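Local structure of Mll8374 protein (Mesorhizobium loti, 3B5E) at residues A[129-133]-A[151-156]; A[141-146]-A[175-179]; A[19-25]-A[57-63]; A[161-167]-A[189-195]. The protein probably hydrolyses carboxylic esters as a carboxylesterase of the alpha/beta-hydrolase fold. One frame throughout, in Å; residues are numbered along the deposited sequence. Where two conformers were deposited one is given.

Contact 1. Residues A[129-133]-A[151-156]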
loop_
_atom_site.group_PDB
_atom_site.type_symbol
_atom_site.label_atom_id
_atom_site.label_comp_id
_atom_site.label_asym_id
_atom_site.label_seq_id
_atom_site.Cartn_x
_atom_site.Cartn_y
_atom_site.Cartn_z
HETATM N N MSE A 129 1.624 9.158 0.874
HETATM C CA MSE A 129 0.713 10.204 0.376
HETATM C C MSE A 129 0.859 11.531 1.130
HETATM O O MSE A 129 0.846 12.593 0.523
HETATM C CB MSE A 129 -0.761 9.760 0.464
HETATM C CG MSE A 129 -1.129 8.619 -0.466
HETATM SE SE MSE A 129 -2.922 7.891 0.000
HETATM C CE MSE A 129 -3.760 9.535 0.175
ATOM N N LEU A 130 1.000 11.456 2.452
ATOM C CA LEU A 130 1.008 12.652 3.287
ATOM C C LEU A 130 2.359 13.327 3.330
ATOM O O LEU A 130 2.439 14.543 3.430
ATOM C CB LEU A 130 0.526 12.299 4.686
ATOM C CG LEU A 130 -0.980 11.995 4.743
ATOM C CD1 LEU A 130 -1.276 11.180 5.981
ATOM C CD2 LEU A 130 -1.810 13.288 4.677
ATOM N N LEU A 131 3.420 12.543 3.204
ATOM C CA LEU A 131 4.770 13.061 3.320
ATOM C C LEU A 131 5.439 13.369 1.963
ATOM O O LEU A 131 6.345 14.196 1.918
ATOM C CB LEU A 131 5.627 12.085 4.119
ATOM C CG LEU A 131 5.273 11.853 5.596
ATOM C CD1 LEU A 131 6.048 10.679 6.162
ATOM C CD2 LEU A 131 5.532 13.103 6.485
ATOM N N HIS A 132 5.014 12.706 0.882
ATOM C CA HIS A 132 5.650 12.824 -0.420
ATOM C C HIS A 132 4.606 12.931 -1.484
ATOM O O HIS A 132 4.389 11.992 -2.222
ATOM C CB HIS A 132 6.557 11.641 -0.675
ATOM C CG HIS A 132 7.676 11.571 0.303
ATOM N ND1 HIS A 132 8.817 12.320 0.167
ATOM C CD2 HIS A 132 7.786 10.930 1.491
ATOM C CE1 HIS A 132 9.615 12.094 1.199
ATOM N NE2 HIS A 132 8.999 11.280 2.031
ATOM N N PRO A 133 3.936 14.085 -1.543
ATOM C CA PRO A 133 2.886 14.266 -2.519
ATOM C C PRO A 133 3.414 14.293 -3.960
ATOM O O PRO A 133 4.575 14.618 -4.217
ATOM C CB PRO A 133 2.293 15.622 -2.139
ATOM C CG PRO A 133 3.395 16.332 -1.446
ATOM C CD PRO A 133 4.121 15.282 -0.698
ATOM N N VAL A 151 1.186 15.441 10.985
ATOM C CA VAL A 151 0.870 15.334 9.572
ATOM C C VAL A 151 1.099 16.701 8.977
ATOM O O VAL A 151 0.605 17.683 9.509
ATOM C CB VAL A 151 -0.601 14.890 9.375
ATOM C CG1 VAL A 151 -0.876 14.628 7.932
ATOM C CG2 VAL A 151 -0.901 13.642 10.225
ATOM N N PRO A 152 1.856 16.786 7.883
ATOM C CA PRO A 152 1.964 18.082 7.238
ATOM C C PRO A 152 0.648 18.471 6.563
ATOM O O PRO A 152 -0.210 17.625 6.391
ATOM C CB PRO A 152 3.059 17.881 6.189
ATOM C CG PRO A 152 3.492 16.491 6.296
ATOM C CD PRO A 152 2.596 15.738 7.164
ATOM N N ALA A 153 0.525 19.737 6.154
ATOM C CA ALA A 153 -0.699 20.265 5.538
ATOM C C ALA A 153 -0.730 19.880 4.079
ATOM O O ALA A 153 -0.826 20.735 3.212
ATOM C CB ALA A 153 -0.740 21.782 5.656
ATOM N N THR A 154 -0.643 18.596 3.804
ATOM C CA THR A 154 -0.539 18.102 2.438
ATOM C C THR A 154 -1.895 18.090 1.757
ATOM O O THR A 154 -2.879 17.644 2.336
ATOM C CB THR A 154 0.057 16.671 2.429
ATOM O OG1 THR A 154 1.347 16.728 3.041
ATOM C CG2 THR A 154 0.217 16.152 1.020
ATOM N N ASP A 155 -1.926 18.568 0.518
ATOM C CA ASP A 155 -3.158 18.616 -0.248
ATOM C C ASP A 155 -3.256 17.351 -1.075
ATOM O O ASP A 155 -2.468 17.167 -1.998
ATOM C CB ASP A 155 -3.182 19.858 -1.150
ATOM C CG ASP A 155 -4.495 20.013 -1.923
ATOM O OD1 ASP A 155 -5.376 19.135 -1.828
ATOM O OD2 ASP A 155 -4.645 21.044 -2.621
ATOM N N LEU A 156 -4.236 16.503 -0.757
ATOM C CA LEU A 156 -4.418 15.222 -1.440
ATOM C C LEU A 156 -5.521 15.311 -2.504
ATOM O O LEU A 156 -6.028 14.286 -2.984
ATOM C CB LEU A 156 -4.778 14.121 -0.423
ATOM C CG LEU A 156 -3.788 13.858 0.723
ATOM C CD1 LEU A 156 -4.344 12.791 1.663
ATOM C CD2 LEU A 156 -2.396 13.468 0.257
#
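Thr154 OG1 donates a hydrogen bond to Leu130 O at the C-terminal end of helix 120-131. The contact lays the loop between strands 138-142 and 160-166 of the alpha/beta-hydrolase fold against that helix end. The OG1 to O distance of 2.5 Å is very short, so its exact value is doubtful. The Thr154 side chain is split in its contacts by a first torsion of -59°. OG1 turns to the Leu130 carbonyl, while CG2 stands anti to the backbone N and meets Pro133 CB at 3.8 Å.

Around this polar point the packing is apolar. Leu130 is the most covered residue. Its CD2 branch sits between two loop residues, 3.6 Å from Val151 CG1 and 4.0 Å from Leu156 CD1. Leu131 reaches Pro152 from the next helical position, and the two side chains cross at about a right angle. Selenomethionine Met129 is bent at its last torsion (46°), which brings its CE methyl group to Leu156.

In the next shell, His186 holds the loop. Thr154 O accepts a hydrogen bond from His186 ND1, and Leu156 shares a backbone hydrogen bond with His186. On the helix side, Leu131 packs on Leu89 and Met129 on Val136 and Ile159. The two branches of Leu156 meet different parts of Met129: CD1 lies 3.6 Å from Met129 CE and CD2 lies 3.4 Å from Met129 O.

Contact 2. Residues A[141-146]-A[175-179]. With EDO (1,2-ethanediol), chain I.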
loop_
_atom_site.group_PDB
_atom_site.type_symbol
_atom_site.label_atom_id
_atom_site.label_comp_id
_atom_site.label_asym_id
_atom_site.label_seq_id
_atom_site.Cartn_x
_atom_site.Cartn_y
_atom_site.Cartn_z
ATOM N N LEU A 141 -6.069 0.597 0.637
ATOM C CA LEU A 141 -5.515 0.441 1.957
ATOM C C LEU A 141 -6.333 -0.621 2.701
ATOM O O LEU A 141 -7.483 -0.374 3.091
ATOM C CB LEU A 141 -5.572 1.769 2.743
ATOM C CG LEU A 141 -4.945 3.017 2.089
ATOM C CD1 LEU A 141 -5.081 4.224 2.996
ATOM C CD2 LEU A 141 -3.486 2.832 1.706
ATOM N N LEU A 142 -5.737 -1.786 2.909
ATOM C CA LEU A 142 -6.444 -2.914 3.519
ATOM C C LEU A 142 -6.051 -2.982 4.994
ATOM O O LEU A 142 -4.865 -3.121 5.314
ATOM C CB LEU A 142 -6.103 -4.210 2.811
ATOM C CG LEU A 142 -6.364 -4.245 1.302
ATOM C CD1 LEU A 142 -6.072 -5.651 0.751
ATOM C CD2 LEU A 142 -7.778 -3.766 0.965
ATOM N N ARG A 143 -7.047 -2.854 5.873
ATOM C CA ARG A 143 -6.862 -2.842 7.336
ATOM C C ARG A 143 -5.825 -1.813 7.839
ATOM O O ARG A 143 -4.925 -2.164 8.591
ATOM C CB ARG A 143 -6.543 -4.224 7.873
ATOM C CG ARG A 143 -7.322 -5.365 7.256
ATOM C CD ARG A 143 -8.818 -5.312 7.584
ATOM N NE ARG A 143 -9.407 -6.526 7.040
ATOM C CZ ARG A 143 -9.753 -6.686 5.769
ATOM N NH1 ARG A 143 -9.701 -5.687 4.895
ATOM N NH2 ARG A 143 -10.198 -7.856 5.368
ATOM N N PRO A 144 -5.957 -0.521 7.436
ATOM C CA PRO A 144 -5.023 0.511 7.822
ATOM C C PRO A 144 -5.393 1.196 9.146
ATOM O O PRO A 144 -6.456 0.965 9.684
ATOM C CB PRO A 144 -5.175 1.528 6.692
ATOM C CG PRO A 144 -6.687 1.427 6.405
ATOM C CD PRO A 144 -7.020 0.008 6.554
HETATM N N MSE A 145 -4.491 2.030 9.638
HETATM C CA MSE A 145 -4.715 2.892 10.786
HETATM C C MSE A 145 -3.833 4.119 10.638
HETATM O O MSE A 145 -2.885 4.086 9.877
HETATM C CB MSE A 145 -4.415 2.154 12.107
HETATM C CG MSE A 145 -2.949 1.843 12.361
HETATM SE SE MSE A 145 -2.691 1.090 14.116
HETATM C CE MSE A 145 -3.121 2.649 15.216
ATOM N N PRO A 146 -4.158 5.226 11.345
ATOM C CA PRO A 146 -3.221 6.343 11.405
ATOM C C PRO A 146 -1.965 5.952 12.179
ATOM O O PRO A 146 -2.050 5.246 13.187
ATOM C CB PRO A 146 -4.005 7.447 12.162
ATOM C CG PRO A 146 -5.466 7.003 12.109
ATOM C CD PRO A 146 -5.386 5.500 12.116
ATOM N N PHE A 175 -9.793 2.363 14.708
ATOM C CA PHE A 175 -8.978 3.471 14.272
ATOM C C PHE A 175 -9.330 3.892 12.866
ATOM O O PHE A 175 -8.842 4.921 12.398
ATOM C CB PHE A 175 -7.473 3.122 14.353
ATOM C CG PHE A 175 -7.063 2.548 15.676
ATOM C CD1 PHE A 175 -7.206 3.311 16.833
ATOM C CD2 PHE A 175 -6.590 1.250 15.767
ATOM C CE1 PHE A 175 -6.852 2.813 18.067
ATOM C CE2 PHE A 175 -6.206 0.734 17.007
ATOM C CZ PHE A 175 -6.358 1.528 18.166
ATOM N N VAL A 176 -10.189 3.132 12.177
ATOM C CA VAL A 176 -10.521 3.467 10.797
ATOM C C VAL A 176 -11.284 4.809 10.616
ATOM O O VAL A 176 -10.917 5.584 9.737
ATOM C CB VAL A 176 -11.161 2.262 10.038
ATOM C CG1 VAL A 176 -11.563 2.677 8.610
ATOM C CG2 VAL A 176 -10.164 1.135 10.025
ATOM N N PRO A 177 -12.316 5.124 11.447
ATOM C CA PRO A 177 -12.941 6.436 11.303
ATOM C C PRO A 177 -11.945 7.605 11.322
ATOM O O PRO A 177 -12.055 8.505 10.474
ATOM C CB PRO A 177 -13.940 6.467 12.469
ATOM C CG PRO A 177 -14.356 5.039 12.583
ATOM C CD PRO A 177 -13.076 4.278 12.396
ATOM N N ALA A 178 -10.948 7.558 12.218
ATOM C CA ALA A 178 -9.960 8.644 12.307
ATOM C C ALA A 178 -9.182 8.803 10.983
ATOM O O ALA A 178 -8.919 9.923 10.539
ATOM C CB ALA A 178 -9.009 8.409 13.501
ATOM N N LEU A 179 -8.849 7.677 10.343
ATOM C CA LEU A 179 -8.123 7.712 9.071
ATOM C C LEU A 179 -8.988 8.298 7.971
ATOM O O LEU A 179 -8.499 9.064 7.145
ATOM C CB LEU A 179 -7.653 6.310 8.673
ATOM C CG LEU A 179 -6.650 6.265 7.528
ATOM C CD1 LEU A 179 -5.349 7.110 7.800
ATOM C CD2 LEU A 179 -6.382 4.785 7.187
HETATM C C1 EDO I . -1.347 -1.938 11.868
HETATM O O1 EDO I . -0.499 -2.663 10.995
HETATM C C2 EDO I . -2.790 -2.035 11.391
HETATM O O2 EDO I . -3.131 -1.115 10.331
#
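Leu141 CD1 makes a loose contact with Leu179 CD2 at 4.4 Å, where strand 138-142 faces helix 176-185. The chain then turns at Arg143, whose guanidinium forms a salt bridge with Asp205. Arg143 O accepts a 2.7 Å hydrogen bond from O2 of an ethanediol, probably from the crystallisation liquor. The same molecule is hydrogen-bonded to Asn123 and to Ser119, the probable nucleophile. Pro144 presses on the helix: its CG is 3.5 Å from Leu179 CD2, tighter than usual for carbons. Its carbonyl O faces Val176 CG2. Selenomethionine Met145 runs side by side with Phe175. Its first torsion of 70° puts CG between the backbone N and carbonyl carbon, and the bend at the last torsion lays CE over one face of the Phe175 ring. CE is 4.0 Å from the ring centroid in a CH-pi contact. Met145 SE lies obliquely, 5.0 Å from the centroid of the Phe175 ring, a Met-aromatic contact. Pro146 ends the segment, with its CD 3.5 Å from Phe175 O and its CG against Ala178 CB and Leu179 CB. No hydrogen bond joins the two segments. Their union therefore rests on shape and dispersion, while the Arg143 carbonyl faces the probable active-site pocket.

Contact 3. Residues A[19-25]-A[57-63]. With EDO (1,2-ethanediol), chain K.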
loop_
_atom_site.group_PDB
_atom_site.type_symbol
_atom_site.label_atom_id
_atom_site.label_comp_id
_atom_site.label_asym_id
_atom_site.label_seq_id
_atom_site.Cartn_x
_atom_site.Cartn_y
_atom_site.Cartn_z
ATOM N N PRO A 19 14.214 -4.378 -2.059
ATOM C CA PRO A 19 14.104 -5.556 -2.919
ATOM C C PRO A 19 12.685 -5.683 -3.491
ATOM O O PRO A 19 11.723 -5.258 -2.856
ATOM C CB PRO A 19 14.429 -6.730 -1.990
ATOM C CG PRO A 19 14.928 -6.133 -0.744
ATOM C CD PRO A 19 14.387 -4.756 -0.650
ATOM N N TYR A 20 12.577 -6.218 -4.700
ATOM C CA TYR A 20 11.287 -6.377 -5.363
ATOM C C TYR A 20 11.298 -7.428 -6.435
ATOM O O TYR A 20 12.348 -7.762 -6.979
ATOM C CB TYR A 20 10.749 -5.047 -5.928
ATOM C CG TYR A 20 11.516 -4.546 -7.119
ATOM C CD1 TYR A 20 12.793 -3.998 -6.973
ATOM C CD2 TYR A 20 10.992 -4.684 -8.399
ATOM C CE1 TYR A 20 13.519 -3.560 -8.086
ATOM C CE2 TYR A 20 11.691 -4.264 -9.508
ATOM C CZ TYR A 20 12.950 -3.708 -9.362
ATOM O OH TYR A 20 13.611 -3.311 -10.514
ATOM N N ARG A 21 10.103 -7.930 -6.744
ATOM C CA ARG A 21 9.875 -8.786 -7.889
ATOM C C ARG A 21 8.952 -8.025 -8.851
ATOM O O ARG A 21 8.043 -7.280 -8.414
ATOM C CB ARG A 21 9.191 -10.073 -7.463
ATOM C CG ARG A 21 10.013 -10.925 -6.557
ATOM C CD ARG A 21 9.199 -12.127 -6.131
ATOM N NE ARG A 21 9.927 -12.912 -5.134
ATOM C CZ ARG A 21 10.796 -13.890 -5.388
ATOM N NH1 ARG A 21 11.076 -14.293 -6.619
ATOM N NH2 ARG A 21 11.388 -14.491 -4.373
ATOM N N LEU A 22 9.171 -8.253 -10.144
ATOM C CA LEU A 22 8.392 -7.632 -11.216
ATOM C C LEU A 22 7.638 -8.720 -11.963
ATOM O O LEU A 22 8.270 -9.551 -12.638
ATOM C CB LEU A 22 9.285 -6.862 -12.201
ATOM C CG LEU A 22 8.554 -5.957 -13.220
ATOM C CD1 LEU A 22 7.852 -4.725 -12.537
ATOM C CD2 LEU A 22 9.479 -5.509 -14.316
ATOM N N LEU A 23 6.316 -8.709 -11.823
ATOM C CA LEU A 23 5.431 -9.692 -12.459
ATOM C C LEU A 23 4.493 -9.089 -13.517
ATOM O O LEU A 23 4.090 -7.943 -13.442
ATOM C CB LEU A 23 4.635 -10.451 -11.389
ATOM C CG LEU A 23 5.413 -11.060 -10.219
ATOM C CD1 LEU A 23 5.618 -10.128 -8.991
ATOM C CD2 LEU A 23 4.635 -12.279 -9.804
ATOM N N GLY A 24 4.220 -9.866 -14.557
ATOM C CA GLY A 24 3.246 -9.473 -15.586
ATOM C C GLY A 24 3.677 -8.361 -16.523
ATOM O O GLY A 24 2.860 -7.839 -17.263
ATOM N N ALA A 25 4.954 -7.993 -16.491
ATOM C CA ALA A 25 5.455 -6.866 -17.301
ATOM C C ALA A 25 5.353 -7.057 -18.803
ATOM O O ALA A 25 5.392 -6.066 -19.535
ATOM C CB ALA A 25 6.896 -6.469 -16.877
ATOM N N ALA A 57 -2.108 -6.819 -15.049
ATOM C CA ALA A 57 -1.334 -5.686 -14.582
ATOM C C ALA A 57 0.118 -6.077 -14.300
ATOM O O ALA A 57 0.421 -7.205 -13.913
ATOM C CB ALA A 57 -1.974 -5.050 -13.283
ATOM N N THR A 58 1.007 -5.121 -14.538
ATOM C CA THR A 58 2.366 -5.207 -14.045
ATOM C C THR A 58 2.330 -5.014 -12.526
ATOM O O THR A 58 1.776 -4.023 -12.017
ATOM C CB THR A 58 3.249 -4.144 -14.701
ATOM O OG1 THR A 58 3.206 -4.323 -16.118
ATOM C CG2 THR A 58 4.680 -4.274 -14.205
ATOM N N LEU A 59 2.930 -5.970 -11.823
ATOM C CA LEU A 59 3.012 -5.959 -10.390
ATOM C C LEU A 59 4.451 -5.673 -9.961
ATOM O O LEU A 59 5.389 -6.350 -10.409
ATOM C CB LEU A 59 2.554 -7.304 -9.814
ATOM C CG LEU A 59 1.191 -7.820 -10.283
ATOM C CD1 LEU A 59 0.907 -9.128 -9.562
ATOM C CD2 LEU A 59 0.035 -6.795 -10.075
ATOM N N VAL A 60 4.611 -4.655 -9.110
ATOM C CA VAL A 60 5.862 -4.414 -8.360
ATOM C C VAL A 60 5.614 -4.904 -6.942
ATOM O O VAL A 60 4.973 -4.224 -6.129
ATOM C CB VAL A 60 6.328 -2.934 -8.355
ATOM C CG1 VAL A 60 7.646 -2.754 -7.552
ATOM C CG2 VAL A 60 6.493 -2.377 -9.771
ATOM N N ALA A 61 6.108 -6.101 -6.654
ATOM C CA ALA A 61 5.940 -6.716 -5.345
ATOM C C ALA A 61 7.198 -6.385 -4.531
ATOM O O ALA A 61 8.210 -7.070 -4.642
ATOM C CB ALA A 61 5.745 -8.192 -5.491
ATOM N N ALA A 62 7.096 -5.329 -3.713
ATOM C CA ALA A 62 8.215 -4.772 -2.968
ATOM C C ALA A 62 8.352 -5.408 -1.581
ATOM O O ALA A 62 7.362 -5.826 -0.954
ATOM C CB ALA A 62 8.065 -3.282 -2.856
ATOM N N ARG A 63 9.581 -5.432 -1.089
ATOM C CA ARG A 63 9.886 -5.993 0.242
ATOM C C ARG A 63 10.343 -4.907 1.199
ATOM O O ARG A 63 11.186 -4.090 0.854
ATOM C CB ARG A 63 10.975 -7.056 0.127
ATOM C CG ARG A 63 11.317 -7.793 1.446
ATOM C CD ARG A 63 12.513 -8.683 1.339
ATOM N NE ARG A 63 12.176 -9.905 0.607
ATOM C CZ ARG A 63 12.956 -10.973 0.513
ATOM N NH1 ARG A 63 14.156 -10.994 1.060
ATOM N NH2 ARG A 63 12.523 -12.034 -0.140
HETATM C C1 EDO K . 16.313 -13.808 0.755
HETATM O O1 EDO K . 15.074 -14.252 0.192
HETATM C C2 EDO K . 16.404 -14.289 2.198
HETATM O O2 EDO K . 16.037 -13.244 3.110
#
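This is an antiparallel strand pair at one edge of the main sheet, with strand 20-23 outermost and strand 58-62 inside it. Arg21 with Ala61 and Leu23 with Leu59 are hydrogen-bonded pairs, each with two bonds. Leu59 N to Leu23 O is 2.8 Å and close to straight (171°). Arg63 N adds a fifth bond to Pro19 O at 2.8 Å.

The non-hydrogen-bonded pairs, Tyr20 with Ala62 and Leu22 with Val60, share one face. There Leu22 CD1 meets Val60 CG2 at 3.9 Å and Thr58 CG2 at 3.6 Å, reached because its CG is anti to the backbone N (-169°). Tyr20 CD2 approaches Val60 CG1, and its OH is hydrogen-bonded to His106 of helix 85-106. On the other face, Leu23 CD1 rests 4.0 Å from Ala61 CB, and both side chains touch Val47 of helix 47-53.

Glu43 forms salt bridges with both Arg21 and Arg63, which probably offsets their like charges. Arg21 NH1 also donates a hydrogen bond to Ser10 O. The antiparallel strand 20-23, the crossed order 20-23, 58-62, 32-36, 113-118 and the helices on both faces fit an alpha/beta-hydrolase sheet, with strand 20-23 probably matching the canonical second strand.

Contact 4. Residues A[161-167]-A[189-195]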
loop_
_atom_site.group_PDB
_atom_site.type_symbol
_atom_site.label_atom_id
_atom_site.label_comp_id
_atom_site.label_asym_id
_atom_site.label_seq_id
_atom_site.Cartn_x
_atom_site.Cartn_y
_atom_site.Cartn_z
ATOM N N THR A 161 -8.697 7.157 -2.696
ATOM C CA THR A 161 -8.254 6.185 -1.727
ATOM C C THR A 161 -9.416 5.258 -1.382
ATOM O O THR A 161 -10.529 5.724 -1.093
ATOM C CB THR A 161 -7.772 6.879 -0.455
ATOM O OG1 THR A 161 -6.946 7.999 -0.809
ATOM C CG2 THR A 161 -6.991 5.902 0.411
ATOM N N LEU A 162 -9.165 3.951 -1.461
ATOM C CA LEU A 162 -10.073 2.944 -0.984
ATOM C C LEU A 162 -9.506 2.439 0.363
ATOM O O LEU A 162 -8.302 2.203 0.470
ATOM C CB LEU A 162 -10.176 1.793 -1.996
ATOM C CG LEU A 162 -10.887 0.538 -1.552
ATOM C CD1 LEU A 162 -12.430 0.715 -1.419
ATOM C CD2 LEU A 162 -10.532 -0.584 -2.528
ATOM N N ILE A 163 -10.386 2.287 1.367
ATOM C CA ILE A 163 -10.067 1.693 2.667
ATOM C C ILE A 163 -11.004 0.521 2.881
ATOM O O ILE A 163 -12.239 0.647 2.643
ATOM C CB ILE A 163 -10.217 2.736 3.827
ATOM C CG1 ILE A 163 -9.162 3.839 3.693
ATOM C CG2 ILE A 163 -10.192 2.030 5.197
ATOM C CD1 ILE A 163 -9.448 5.054 4.573
ATOM N N ILE A 164 -10.453 -0.645 3.249
ATOM C CA ILE A 164 -11.292 -1.765 3.643
ATOM C C ILE A 164 -10.961 -2.202 5.053
ATOM O O ILE A 164 -9.847 -2.675 5.323
ATOM C CB ILE A 164 -11.151 -2.954 2.722
ATOM C CG1 ILE A 164 -11.268 -2.529 1.261
ATOM C CG2 ILE A 164 -12.227 -4.042 3.102
ATOM C CD1 ILE A 164 -11.302 -3.704 0.289
ATOM N N ALA A 165 -11.925 -1.974 5.949
ATOM C CA ALA A 165 -11.868 -2.316 7.356
ATOM C C ALA A 165 -12.552 -3.635 7.572
ATOM O O ALA A 165 -13.528 -3.992 6.908
ATOM C CB ALA A 165 -12.563 -1.244 8.210
ATOM N N GLY A 166 -12.087 -4.345 8.592
ATOM C CA GLY A 166 -12.746 -5.578 8.954
ATOM C C GLY A 166 -13.647 -5.396 10.169
ATOM O O GLY A 166 -13.201 -4.959 11.207
ATOM N N ALA A 167 -14.917 -5.787 10.066
ATOM C CA ALA A 167 -15.885 -5.674 11.215
ATOM C C ALA A 167 -15.421 -6.483 12.406
ATOM O O ALA A 167 -15.661 -6.109 13.555
ATOM C CB ALA A 167 -17.319 -6.198 10.789
ATOM N N GLU A 189 -10.347 11.751 -2.080
ATOM C CA GLU A 189 -11.661 11.163 -2.305
ATOM C C GLU A 189 -11.648 9.748 -1.721
ATOM O O GLU A 189 -11.091 8.818 -2.299
ATOM C CB GLU A 189 -11.974 11.153 -3.792
ATOM C CG GLU A 189 -13.178 10.325 -4.184
ATOM C CD GLU A 189 -13.512 10.451 -5.671
ATOM O OE1 GLU A 189 -13.022 11.416 -6.311
ATOM O OE2 GLU A 189 -14.254 9.579 -6.193
ATOM N N VAL A 190 -12.291 9.602 -0.576
ATOM C CA VAL A 190 -12.207 8.360 0.203
ATOM C C VAL A 190 -13.430 7.484 -0.082
ATOM O O VAL A 190 -14.559 7.960 -0.082
ATOM C CB VAL A 190 -12.109 8.662 1.735
ATOM C CG1 VAL A 190 -11.971 7.354 2.535
ATOM C CG2 VAL A 190 -10.953 9.656 2.061
ATOM N N ASP A 191 -13.189 6.208 -0.340
ATOM C CA ASP A 191 -14.227 5.216 -0.401
ATOM C C ASP A 191 -13.862 4.179 0.639
ATOM O O ASP A 191 -12.950 3.408 0.425
ATOM C CB ASP A 191 -14.206 4.568 -1.773
ATOM C CG ASP A 191 -15.266 3.546 -1.939
ATOM O OD1 ASP A 191 -15.930 3.188 -0.954
ATOM O OD2 ASP A 191 -15.437 3.084 -3.096
ATOM N N ALA A 192 -14.557 4.196 1.779
ATOM C CA ALA A 192 -14.256 3.304 2.908
ATOM C C ALA A 192 -15.389 2.291 3.142
ATOM O O ALA A 192 -16.591 2.660 3.146
ATOM C CB ALA A 192 -13.983 4.111 4.178
ATOM N N ARG A 193 -14.978 1.022 3.247
ATOM C CA ARG A 193 -15.870 -0.132 3.419
ATOM C C ARG A 193 -15.571 -0.829 4.729
ATOM O O ARG A 193 -14.428 -0.828 5.205
ATOM C CB ARG A 193 -15.696 -1.183 2.297
ATOM C CG ARG A 193 -15.677 -0.640 0.917
ATOM C CD ARG A 193 -16.971 0.025 0.532
ATOM N NE ARG A 193 -16.881 0.580 -0.805
ATOM C CZ ARG A 193 -17.149 -0.110 -1.913
ATOM N NH1 ARG A 193 -17.616 -1.343 -1.866
ATOM N NH2 ARG A 193 -16.988 0.466 -3.090
ATOM N N ILE A 194 -16.608 -1.426 5.305
ATOM C CA ILE A 194 -16.468 -2.387 6.404
ATOM C C ILE A 194 -17.048 -3.688 5.899
ATOM O O ILE A 194 -18.197 -3.690 5.441
ATOM C CB ILE A 194 -17.240 -1.982 7.683
ATOM C CG1 ILE A 194 -16.781 -0.635 8.253
ATOM C CG2 ILE A 194 -17.111 -3.087 8.757
ATOM C CD1 ILE A 194 -17.789 0.037 9.260
ATOM N N ILE A 195 -16.275 -4.781 5.978
ATOM C CA ILE A 195 -16.713 -6.103 5.519
ATOM C C ILE A 195 -16.744 -7.006 6.744
ATOM O O ILE A 195 -16.212 -6.623 7.787
ATOM C CB ILE A 195 -15.831 -6.655 4.331
ATOM C CG1 ILE A 195 -14.339 -6.808 4.693
ATOM C CG2 ILE A 195 -15.993 -5.774 3.068
ATOM C CD1 ILE A 195 -13.503 -7.701 3.648
#
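The guanidinium of Arg193 and the carboxylate of Asp191 are the flat groups here, and Leu162 CD1 packs against this pair. They lie on the parallel strand pair of a beta-alpha-beta unit, in which helix 176-185 links strand 160-166 to edge strand 189-195. Asp191 meets the guanidinium at its edge, side-on, through two nitrogens. Arg193 NE reaches Asp191 OD1 at 2.8 Å in an almost straight bond (173°), and Arg193 NH2 reaches Asp191 OD2 at 3.0 Å. Both oxygens are met on their syn side. The bend of Arg193 at its second torsion (-63°) folds the guanidinium back along its own strand to the residue two places earlier. Leu162 CD1 approaches the guanidinium obliquely and lies 4.0 Å from Asp191 CG. Trp212 of helix 203-214 also touches Leu162 and Asp191.

Seven backbone hydrogen bonds run the length of the pair, from Thr161 N to Glu189 O through to the last at Ala167.

The face of Ile163, Ala165, Val190 and Ala192 turns to helix 176-185. Ile163 CD1 meets Val190 CG1 at 4.0 Å, and Ile163 and Ala165 both touch Val176. On the other face, Ile164 CG2 packs on Ile195 CG1 at 3.8 Å, and Ile195 also touches Ile208 of helix 203-214. At the C-terminal end, Gly166 leads toward the residues of a probable Ser-His-Asp triad. There Ala167 N donates to Ile195 O at 2.8 Å, nearly in line with the carbonyl, while Ala167 CB rests 3.7 Å from Ile194 CG2.

How the contacts relate
Contacts 3 and 4 bind the two outermost strands to opposite edges of one sheet, with centres about 24 Å apart. Both rely on regular backbone hydrogen bonds, but contact 3 is antiparallel and contact 4 parallel. Contact 2 is the most buried and has no hydrogen bond between its segments. It shares the sheet with contact 4 through neighbouring strands 138-142 and 160-166, where Leu141 N and Arg143 N probably bond to Leu162 O and Ile164 O. Helix 176-185 also serves both. Contact 1 is partly buried and lies farther out, where a single side-chain hydrogen bond joins loop to helix.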